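Local coordinates for protein ribose 5-phosphate isomerase, putative (Trypanosoma brucei brucei, PDB 6FXS) that probably catalyses, as a type B ribose-5-phosphate isomerase, the interconversion of ribose 5-phosphate and ribulose 5-phosphate, at residues F34-H37 with E38-V41; P53-I56 with G57-S60; L109-D112 with H113-V117. All coordinates share one frame; numbering follows the deposited sequence.

Contact 1 (F34-H37 with E38-V41); sequences FPIH and ESIV
The imidazole of H37 is overlapped on one face by the aliphatic part of E38: CG of E38 stands 3.9 Å from the centroid of the H37 ring, a CH-pi contact displaced toward the rim. E38 runs alongside the imidazole, with its carboxylate turned 74° against the ring. The ring is fixed by its own side of the turn. H37 ND1 donates to O of F34 over 2.8 Å, nearly straight at 164°, and meets a lone pair of that carbonyl in its plane. Since the oxygen lies almost in the imidazole plane too, the bond sets the rotation of the ring. A chi1 of 81°, which puts CG between the backbone N and the carbonyl carbon, swings the imidazole back toward this acceptor. The same O of F34 also takes the backbone N of H37, and is therefore gripped twice by one residue.

I36 occupies the N-cap position, and its carbonyl starts the helical pattern, accepting from N of I40 at 3.2 Å. S39 OG also hydrogen-bonds I36 O, modelled at 2.5 Å, a length too short to be read as unusual strength. Next in the series, V41 N donates to O of H37 across 3.0 Å. A water joins the preceding loop to the first turn, giving a proton to O of P35 and receiving one from N of E38.

On the inner side, CD1 of I36 meets CD1 of I40 at 3.9 Å; both isoleucines also touch V88 of strand 84-89. Together these bonds mark the N-terminal start of a helix packed on a parallel sheet, as in the alpha/beta fold of the RpiB/LacAB family.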
loop_
_atom_site.group_PDB
_atom_site.type_symbol
_atom_site.label_atom_id
_atom_site.label_comp_id
_atom_site.label_asym_id
_atom_site.label_seq_id
_atom_site.Cartn_x
_atom_site.Cartn_y
_atom_site.Cartn_z
ATOM N N PHE B 34 -6.981 -8.110 -18.528
ATOM C CA PHE B 34 -6.983 -7.799 -19.994
ATOM C C PHE B 34 -6.901 -6.318 -20.351
ATOM O O PHE B 34 -6.059 -5.938 -21.157
ATOM C CB PHE B 34 -8.168 -8.470 -20.757
ATOM C CG PHE B 34 -8.214 -8.110 -22.206
ATOM C CD1 PHE B 34 -7.321 -8.706 -23.107
ATOM C CD2 PHE B 34 -9.130 -7.179 -22.686
ATOM C CE1 PHE B 34 -7.322 -8.357 -24.476
ATOM C CE2 PHE B 34 -9.171 -6.868 -24.061
ATOM C CZ PHE B 34 -8.248 -7.431 -24.941
ATOM N N PRO B 35 -7.764 -5.453 -19.805
ATOM C CA PRO B 35 -7.668 -4.065 -20.342
ATOM C C PRO B 35 -6.335 -3.378 -20.163
ATOM O O PRO B 35 -6.118 -2.410 -20.835
ATOM C CB PRO B 35 -8.740 -3.299 -19.566
ATOM C CG PRO B 35 -9.700 -4.356 -19.174
ATOM C CD PRO B 35 -8.904 -5.603 -18.902
ATOM N N ILE B 36 -5.408 -3.862 -19.296
ATOM C CA ILE B 36 -4.146 -3.143 -19.174
ATOM C C ILE B 36 -2.955 -3.922 -19.733
ATOM O O ILE B 36 -1.825 -3.498 -19.505
ATOM C CB ILE B 36 -3.868 -2.692 -17.684
ATOM C CG1 ILE B 36 -3.751 -3.910 -16.756
ATOM C CG2 ILE B 36 -4.913 -1.623 -17.250
ATOM C CD1 ILE B 36 -2.961 -3.672 -15.490
ATOM N N HIS B 37 -3.205 -5.064 -20.407
ATOM C CA HIS B 37 -2.141 -5.963 -20.784
ATOM C C HIS B 37 -1.147 -5.339 -21.738
ATOM O O HIS B 37 0.065 -5.644 -21.666
ATOM C CB HIS B 37 -2.640 -7.294 -21.333
ATOM C CG HIS B 37 -3.051 -7.232 -22.774
ATOM N ND1 HIS B 37 -4.315 -6.827 -23.164
ATOM C CD2 HIS B 37 -2.341 -7.447 -23.908
ATOM C CE1 HIS B 37 -4.368 -6.828 -24.485
ATOM N NE2 HIS B 37 -3.188 -7.209 -24.957
ATOM N N GLU B 38 -1.598 -4.404 -22.562
ATOM C CA GLU B 38 -0.660 -3.728 -23.483
ATOM C C GLU B 38 0.327 -2.844 -22.746
ATOM O O GLU B 38 1.496 -2.790 -23.133
ATOM C CB GLU B 38 -1.366 -2.936 -24.600
ATOM C CG GLU B 38 -2.080 -3.889 -25.573
ATOM C CD GLU B 38 -2.949 -3.206 -26.622
ATOM O OE1 GLU B 38 -3.034 -1.975 -26.652
ATOM O OE2 GLU B 38 -3.566 -3.932 -27.425
ATOM N N SER B 39 -0.144 -2.162 -21.695
ATOM C CA SER B 39 0.777 -1.404 -20.826
ATOM C C SER B 39 1.772 -2.414 -20.143
ATOM O O SER B 39 2.930 -2.139 -20.046
ATOM C CB SER B 39 -0.031 -0.554 -19.815
ATOM O OG SER B 39 -0.651 -1.433 -18.853
ATOM N N ILE B 40 1.326 -3.588 -19.733
ATOM C CA ILE B 40 2.232 -4.550 -19.081
ATOM C C ILE B 40 3.377 -4.987 -20.043
ATOM O O ILE B 40 4.553 -5.026 -19.673
ATOM C CB ILE B 40 1.508 -5.827 -18.678
ATOM C CG1 ILE B 40 0.322 -5.564 -17.716
ATOM C CG2 ILE B 40 2.485 -6.836 -18.083
ATOM C CD1 ILE B 40 0.639 -4.770 -16.468
ATOM N N VAL B 41 2.997 -5.323 -21.291
ATOM C CA VAL B 41 3.971 -5.658 -22.383
ATOM C C VAL B 41 4.992 -4.541 -22.550
ATOM O O VAL B 41 6.193 -4.772 -22.591
ATOM C CB VAL B 41 3.172 -5.942 -23.733
ATOM C CG1 VAL B 41 4.084 -6.196 -24.928
ATOM C CG2 VAL B 41 2.267 -7.092 -23.497
HETATM O O HOH W 1 -4.379 -3.330 -23.123
#

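Contact 2 (P53-I56 with G57-S60); sequences PVYI and GPHS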
loop_
_atom_site.group_PDB
_atom_site.type_symbol
_atom_site.label_atom_id
_atom_site.label_comp_id
_atom_site.label_asym_id
_atom_site.label_seq_id
_atom_site.Cartn_x
_atom_site.Cartn_y
_atom_site.Cartn_z
ATOM N N PRO B 53 8.723 -10.005 -24.185
ATOM C CA PRO B 53 7.416 -10.394 -23.688
ATOM C C PRO B 53 6.722 -11.392 -24.562
ATOM O O PRO B 53 6.680 -11.194 -25.777
ATOM C CB PRO B 53 6.637 -9.068 -23.695
ATOM C CG PRO B 53 7.306 -8.206 -24.722
ATOM C CD PRO B 53 8.725 -8.653 -24.784
ATOM N N VAL B 54 6.113 -12.411 -23.964
ATOM C CA VAL B 54 5.273 -13.325 -24.672
ATOM C C VAL B 54 3.899 -13.326 -23.996
ATOM O O VAL B 54 3.666 -14.074 -22.990
ATOM C CB VAL B 54 5.892 -14.757 -24.635
ATOM C CG1 VAL B 54 5.115 -15.697 -25.495
ATOM C CG2 VAL B 54 7.391 -14.769 -24.971
ATOM N N TYR B 55 2.981 -12.508 -24.498
ATOM C CA TYR B 55 1.607 -12.447 -23.943
ATOM C C TYR B 55 0.769 -13.629 -24.411
ATOM O O TYR B 55 0.552 -13.745 -25.611
ATOM C CB TYR B 55 0.906 -11.144 -24.346
ATOM C CG TYR B 55 -0.492 -11.009 -23.737
ATOM C CD1 TYR B 55 -0.652 -10.959 -22.333
ATOM C CD2 TYR B 55 -1.645 -10.857 -24.543
ATOM C CE1 TYR B 55 -1.896 -10.847 -21.748
ATOM C CE2 TYR B 55 -2.895 -10.749 -23.979
ATOM C CZ TYR B 55 -3.021 -10.715 -22.557
ATOM O OH TYR B 55 -4.243 -10.634 -21.929
ATOM N N ILE B 56 0.284 -14.479 -23.503
ATOM C CA ILE B 56 -0.359 -15.702 -23.869
ATOM C C ILE B 56 -1.869 -15.641 -23.736
ATOM O O ILE B 56 -2.515 -16.663 -23.869
ATOM C CB ILE B 56 0.170 -16.989 -23.145
ATOM C CG1 ILE B 56 0.092 -16.896 -21.621
ATOM C CG2 ILE B 56 1.599 -17.360 -23.561
ATOM C CD1 ILE B 56 -1.266 -16.838 -21.010
ATOM N N GLY B 57 -2.428 -14.481 -23.432
ATOM C CA GLY B 57 -3.891 -14.314 -23.445
ATOM C C GLY B 57 -4.449 -13.899 -22.060
ATOM O O GLY B 57 -3.651 -13.798 -21.091
ATOM N N PRO B 58 -5.761 -13.607 -21.954
ATOM C CA PRO B 58 -6.694 -13.673 -23.085
ATOM C C PRO B 58 -6.589 -12.510 -24.071
ATOM O O PRO B 58 -5.971 -11.441 -23.829
ATOM C CB PRO B 58 -8.076 -13.722 -22.408
ATOM C CG PRO B 58 -7.881 -12.902 -21.132
ATOM C CD PRO B 58 -6.416 -12.971 -20.775
ATOM N N HIS B 59 -7.176 -12.727 -25.256
ATOM C CA HIS B 59 -7.016 -11.743 -26.298
ATOM C C HIS B 59 -8.269 -10.925 -26.516
ATOM O O HIS B 59 -8.310 -10.113 -27.462
ATOM C CB HIS B 59 -6.546 -12.452 -27.540
ATOM C CG HIS B 59 -5.307 -13.244 -27.325
ATOM N ND1 HIS B 59 -4.072 -12.663 -27.136
ATOM C CD2 HIS B 59 -5.101 -14.581 -27.295
ATOM C CE1 HIS B 59 -3.163 -13.604 -27.009
ATOM N NE2 HIS B 59 -3.756 -14.771 -27.091
ATOM N N SER B 60 -9.277 -11.127 -25.658
ATOM C CA SER B 60 -10.509 -10.314 -25.686
ATOM C C SER B 60 -11.037 -10.042 -24.254
ATOM O O SER B 60 -10.462 -10.549 -23.264
ATOM C CB SER B 60 -11.590 -11.002 -26.544
ATOM O OG SER B 60 -12.316 -11.916 -25.781
#
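A loop leaving strand 51-55, an outermost strand within this chain of the parallel sheet of the alpha/beta fold, turns back here beneath a tyrosine, Y55, and carries a cis peptide bond between G57 and P58. Between the two segments, the polar part is a single side-chain hydrogen bond: OH of Y55 donates to O of P58 at 2.7 Å, lying in the carbonyl plane on a lone pair, with a C=O...O angle of 135°. A chi1 of -177° leaves the phenol trans to N, extending it forward along the chain so that it spans G57 to arrive at this acceptor.

Contacts with the ring face come next. The backbone of G57 passes across one face of the Y55 ring: its N stands 3.7 Å above the plane, over the centre, while its CA makes a CH-pi contact 4.1 Å from the centroid. G57 adopts a backbone conformation natural to glycine, in which the side-chain direction is blocked by O of I56.

Aromatic and apolar packing completes the turn. The rings of Y55 and H59 have planes 89° apart and centroids separated by 5.6 Å, an oblique pair whose side chains run antiparallel as they pass. I56 and P58 both touch Y69 of helix 66-78, which joins the turn to the following helix. Nearer the phenol, CD of P58 approaches OH of Y55 to 3.4 Å.

Contact 3 (L109-D112 with H113-V117); sequences LCFD and HYTAV
One carboxylate oxygen, OD1 of D112, is held by two donors from T115. The hydroxyl OG1 of T115 gives its proton to OD1 of D112 at 2.7 Å, arriving nearly along the C-O axis, whereas the backbone N of T115 bonds the same OD1 at 2.8 Å from 36° out of the carboxylate plane. D112 is the N-cap residue of helix 113-121, and the bond from T115 N is its capping bond. A chi1 of 78° at D112 folds the carboxylate back over the first helical turn.

OG1 of T115 is also an acceptor: N of F111 donates to it over 3.1 Å at 159°. The hydroxyl thus relays between the loop backbone and the carboxylate. OD2 of D112 receives a proton from a water 2.7 Å away, which in turn accepts a weak bond from N of Y114. Backbone pairing begins with N of A116 donating to O of D112.

Packing surrounds this polar centre. F111 and T115 cross at about a right angle, CE2 of F111 touching CG2 of T115 at 3.7 Å, and OD1 of D112 lies over the ring's rim on one face. On the inner side, SG of C110 comes within 3.8 Å of CA of A116. Two other subunits add contacts: one stacks an aromatic ring on F111, and another presents an acidic side chain that hydrogen-bonds ND1 of H113.

One N-H and one hydroxyl on OD1, a water on OD2 and the helix N-terminus would probably favour ionised D112, although an acidic side chain of another subunit packs on it and would work the other way.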
loop_
_atom_site.group_PDB
_atom_site.type_symbol
_atom_site.label_atom_id
_atom_site.label_comp_id
_atom_site.label_asym_id
_atom_site.label_seq_id
_atom_site.Cartn_x
_atom_site.Cartn_y
_atom_site.Cartn_z
ATOM N N LEU B 109 3.186 -12.263 -5.129
ATOM C CA LEU B 109 2.269 -11.084 -5.176
ATOM C C LEU B 109 3.018 -9.873 -4.705
ATOM O O LEU B 109 3.445 -9.838 -3.550
ATOM C CB LEU B 109 1.017 -11.348 -4.300
ATOM C CG LEU B 109 -0.093 -10.342 -4.746
ATOM C CD1 LEU B 109 -1.360 -10.928 -4.266
ATOM C CD2 LEU B 109 0.118 -8.952 -4.083
ATOM N N CYS B 110 3.216 -8.880 -5.583
ATOM C CA CYS B 110 3.936 -7.656 -5.253
ATOM C C CYS B 110 3.058 -6.460 -5.461
ATOM O O CYS B 110 2.258 -6.414 -6.413
ATOM C CB CYS B 110 5.215 -7.513 -6.127
ATOM S SG CYS B 110 6.379 -8.879 -5.875
ATOM N N PHE B 111 3.228 -5.464 -4.587
ATOM C CA PHE B 111 2.447 -4.267 -4.597
ATOM C C PHE B 111 3.207 -3.004 -4.424
ATOM O O PHE B 111 2.617 -1.947 -4.394
ATOM C CB PHE B 111 1.312 -4.409 -3.540
ATOM C CG PHE B 111 1.791 -4.538 -2.131
ATOM C CD1 PHE B 111 2.150 -3.378 -1.412
ATOM C CD2 PHE B 111 2.009 -5.798 -1.554
ATOM C CE1 PHE B 111 2.591 -3.487 -0.072
ATOM C CE2 PHE B 111 2.451 -5.896 -0.221
ATOM C CZ PHE B 111 2.736 -4.756 0.504
ATOM N N ASP B 112 4.521 -3.075 -4.418
ATOM C CA ASP B 112 5.347 -1.890 -4.292
ATOM C C ASP B 112 6.795 -2.228 -4.633
ATOM O O ASP B 112 7.106 -3.394 -4.925
ATOM C CB ASP B 112 5.203 -1.207 -2.870
ATOM C CG ASP B 112 6.003 -1.932 -1.767
ATOM O OD1 ASP B 112 6.220 -3.167 -1.895
ATOM O OD2 ASP B 112 6.366 -1.253 -0.726
ATOM N N HIS B 113 7.672 -1.238 -4.582
ATOM C CA HIS B 113 9.097 -1.467 -4.869
ATOM C C HIS B 113 9.740 -2.492 -3.951
ATOM O O HIS B 113 10.416 -3.409 -4.399
ATOM C CB HIS B 113 9.811 -0.135 -4.862
ATOM C CG HIS B 113 11.266 -0.190 -5.217
ATOM N ND1 HIS B 113 12.258 -0.190 -4.262
ATOM C CD2 HIS B 113 11.897 -0.234 -6.428
ATOM C CE1 HIS B 113 13.445 -0.163 -4.872
ATOM N NE2 HIS B 113 13.250 -0.222 -6.188
ATOM N N TYR B 114 9.456 -2.369 -2.644
ATOM C CA TYR B 114 10.067 -3.177 -1.629
ATOM C C TYR B 114 9.735 -4.602 -1.870
ATOM O O TYR B 114 10.662 -5.442 -1.867
ATOM C CB TYR B 114 9.707 -2.719 -0.191
ATOM C CG TYR B 114 10.348 -3.602 0.840
ATOM C CD1 TYR B 114 11.651 -3.365 1.333
ATOM C CD2 TYR B 114 9.613 -4.663 1.387
ATOM C CE1 TYR B 114 12.229 -4.245 2.315
ATOM C CE2 TYR B 114 10.150 -5.477 2.332
ATOM C CZ TYR B 114 11.452 -5.256 2.801
ATOM O OH TYR B 114 11.887 -6.147 3.769
ATOM N N THR B 115 8.449 -4.915 -2.068
ATOM C CA THR B 115 8.082 -6.289 -2.201
ATOM C C THR B 115 8.654 -6.875 -3.507
ATOM O O THR B 115 9.090 -8.046 -3.561
ATOM C CB THR B 115 6.555 -6.515 -2.135
ATOM O OG1 THR B 115 5.866 -5.597 -3.011
ATOM C CG2 THR B 115 6.109 -6.357 -0.708
ATOM N N ALA B 116 8.703 -6.053 -4.543
ATOM C CA ALA B 116 9.312 -6.499 -5.775
ATOM C C ALA B 116 10.790 -6.847 -5.653
ATOM O O ALA B 116 11.214 -7.859 -6.166
ATOM C CB ALA B 116 9.132 -5.435 -6.871
ATOM N N VAL B 117 11.556 -6.029 -4.923
ATOM C CA VAL B 117 12.964 -6.301 -4.577
ATOM C C VAL B 117 13.099 -7.600 -3.793
ATOM O O VAL B 117 13.904 -8.484 -4.154
ATOM C CB VAL B 117 13.610 -5.117 -3.821
ATOM C CG1 VAL B 117 15.002 -5.433 -3.350
ATOM C CG2 VAL B 117 13.743 -3.888 -4.713
HETATM O O HOH W 2 8.175 0.524 -1.561
#

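Overall arrangement
Contacts 1, 2 and 3 follow one another along the chain, around one parallel sheet of the alpha/beta fold. Contacts 1 and 2 adjoin, with centres about 9 Å apart: helix 37-46 precedes strand 51-55, an outermost strand of the sheet within this chain, and the ring of H37 stacks on that of Y55 while F34 packs against P58 and H59. Contact 3 starts helix 113-121 after strand 107-109, the other outermost strand, with its centre about 19 Å from that of contact 1 and about 23 Å from that of contact 2. Only contact 3 meets other subunits, so the first two lie together near strand 51-55 and the third belongs to the tetramer interface.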